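Side-chain contact in dihydropteroate synthase (PDB 2Y5S), which probably condenses para-aminobenzoate with 6-hydroxymethyl-7,8-dihydropterin diphosphate to give 7,8-dihydropteroate, a step of folate biosynthesis: residues Leu7-Gln12 with Pro218-Gly223. Numbering follows the deposited sequence.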
loop_
_atom_site.group_PDB
_atom_site.type_symbol
_atom_site.label_atom_id
_atom_site.label_comp_id
_atom_site.label_asym_id
_atom_site.label_seq_id
_atom_site.Cartn_x
_atom_site.Cartn_y
_atom_site.Cartn_z
ATOM N N LEU B 7 7.541 -17.888 -2.032
ATOM C CA LEU B 7 6.742 -18.328 -3.171
ATOM C C LEU B 7 5.604 -19.245 -2.692
ATOM O O LEU B 7 5.852 -20.411 -2.361
ATOM C CB LEU B 7 7.639 -19.032 -4.198
ATOM C CG LEU B 7 7.426 -18.678 -5.677
ATOM C CD1 LEU B 7 6.059 -19.130 -6.154
ATOM C CD2 LEU B 7 7.645 -17.167 -5.929
ATOM N N PRO B 8 4.351 -18.717 -2.647
ATOM C CA PRO B 8 3.214 -19.559 -2.246
ATOM C C PRO B 8 3.120 -20.832 -3.078
ATOM O O PRO B 8 3.425 -20.820 -4.280
ATOM C CB PRO B 8 1.992 -18.666 -2.501
ATOM C CG PRO B 8 2.531 -17.260 -2.498
ATOM C CD PRO B 8 3.918 -17.362 -3.037
ATOM N N ALA B 9 2.696 -21.910 -2.432
ATOM C CA ALA B 9 2.545 -23.197 -3.083
ATOM C C ALA B 9 1.447 -23.118 -4.152
ATOM O O ALA B 9 0.501 -22.346 -4.007
ATOM C CB ALA B 9 2.207 -24.267 -2.050
ATOM N N PRO B 10 1.567 -23.915 -5.221
ATOM C CA PRO B 10 0.584 -23.862 -6.298
ATOM C C PRO B 10 -0.821 -24.342 -5.911
ATOM O O PRO B 10 -0.996 -25.104 -4.948
ATOM C CB PRO B 10 1.181 -24.781 -7.370
ATOM C CG PRO B 10 2.029 -25.734 -6.611
ATOM C CD PRO B 10 2.608 -24.926 -5.480
ATOM N N LEU B 11 -1.797 -23.890 -6.694
ATOM C CA LEU B 11 -3.181 -24.247 -6.491
ATOM C C LEU B 11 -3.793 -24.866 -7.754
ATOM O O LEU B 11 -3.903 -24.215 -8.786
ATOM C CB LEU B 11 -3.973 -23.005 -6.079
ATOM C CG LEU B 11 -5.422 -23.269 -5.645
ATOM C CD1 LEU B 11 -5.456 -24.169 -4.406
ATOM C CD2 LEU B 11 -6.194 -21.928 -5.398
ATOM N N GLN B 12 -4.206 -26.120 -7.666
ATOM C CA GLN B 12 -5.001 -26.724 -8.734
ATOM C C GLN B 12 -6.403 -26.081 -8.669
ATOM O O GLN B 12 -7.041 -26.095 -7.631
ATOM C CB GLN B 12 -5.026 -28.230 -8.560
ATOM C CG GLN B 12 -5.930 -28.985 -9.504
ATOM C CD GLN B 12 -5.577 -28.766 -10.951
ATOM O OE1 GLN B 12 -4.403 -28.817 -11.332
ATOM N NE2 GLN B 12 -6.600 -28.519 -11.779
ATOM N N PRO B 218 -1.633 -23.819 7.710
ATOM C CA PRO B 218 -0.996 -25.085 8.008
ATOM C C PRO B 218 -0.185 -25.597 6.813
ATOM O O PRO B 218 -0.236 -25.012 5.711
ATOM C CB PRO B 218 -2.179 -26.010 8.304
ATOM C CG PRO B 218 -3.292 -25.435 7.591
ATOM C CD PRO B 218 -3.064 -23.979 7.437
ATOM N N ALA B 219 0.534 -26.689 7.046
ATOM C CA ALA B 219 1.412 -27.312 6.045
ATOM C C ALA B 219 0.708 -28.414 5.251
ATOM O O ALA B 219 -0.046 -29.208 5.808
ATOM C CB ALA B 219 2.663 -27.885 6.736
ATOM N N ARG B 220 0.972 -28.455 3.945
ATOM C CA ARG B 220 0.597 -29.590 3.104
ATOM C C ARG B 220 1.541 -30.741 3.439
ATOM O O ARG B 220 2.494 -30.535 4.185
ATOM C CB ARG B 220 0.715 -29.227 1.627
ATOM C CG ARG B 220 -0.269 -28.171 1.178
ATOM C CD ARG B 220 -0.041 -27.816 -0.266
ATOM N NE ARG B 220 -1.222 -27.206 -0.870
ATOM C CZ ARG B 220 -1.235 -26.635 -2.074
ATOM N NH1 ARG B 220 -0.126 -26.601 -2.826
ATOM N NH2 ARG B 220 -2.373 -26.111 -2.539
ATOM N N PRO B 221 1.270 -31.953 2.926
ATOM C CA PRO B 221 2.177 -33.102 3.182
ATOM C C PRO B 221 3.609 -32.920 2.682
ATOM O O PRO B 221 4.551 -33.416 3.310
ATOM C CB PRO B 221 1.493 -34.253 2.448
ATOM C CG PRO B 221 0.035 -33.906 2.514
ATOM C CD PRO B 221 -0.029 -32.402 2.382
ATOM N N ASP B 222 3.781 -32.194 1.578
ATOM C CA ASP B 222 5.119 -31.891 1.057
ATOM C C ASP B 222 5.873 -30.844 1.886
ATOM O O ASP B 222 6.965 -30.429 1.497
ATOM C CB ASP B 222 5.043 -31.428 -0.404
ATOM C CG ASP B 222 4.325 -30.089 -0.559
ATOM O OD1 ASP B 222 3.933 -29.494 0.469
ATOM O OD2 ASP B 222 4.136 -29.641 -1.713
ATOM N N GLY B 223 5.299 -30.404 3.005
ATOM C CA GLY B 223 5.950 -29.423 3.884
ATOM C C GLY B 223 5.690 -27.965 3.534
ATOM O O GLY B 223 5.978 -27.073 4.337
#
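The guanidinium of R220 meets the backbone of P10 end-on, a worked example of how an arginine can tie a distant loop to the main chain through a backbone carbonyl. Both terminal nitrogens donate to one atom, the carbonyl oxygen of P10: NH1 lies 2.7 Å from P10 O, and NH2 lies 3.0 Å from that same oxygen. Sharing a single acceptor bends both bonds, with N-H...O angles of 149° for NH1 and 138° for NH2. The oxygen sits at the guanidinium edge, almost in its plane; NH1 approaches within the carbonyl plane, whereas NH2 is tilted somewhat from it. Two methyl groups flank this fork. The methyl carbon CB of A9 comes obliquely to within 3.4 Å of R220 NH1, and L11 CD1 reaches the edge of the guanidinium 4.1 Å from R220 NH2. L11 starts out from the backbone away from R220, but its end comes nearer, and the two side chains cross at about a right angle. The reach of R220 comes from its stretched chain, extended from CG to NE, which spans the gap between backbones whose nearest CA atoms, those of A9 and R220, are 9.1 Å apart. A second carbonyl, that of I190, takes a hydrogen bond from NH2, and Y226 and P227 lie against the side chain. R220 opens a type I turn that runs to G223, closed by the bond from G223 N to R220 O, while L11 pairs with L18 in the antiparallel hairpin of strands 11-13 and 16-18. By donating to two backbone carbonyls, R220 joins the segment leading into the N-terminal hairpin and the start of strand 190-193 to the loop between helix 204-211 and strand 229-230 of the TIM barrel characteristic of pterin-binding enzymes.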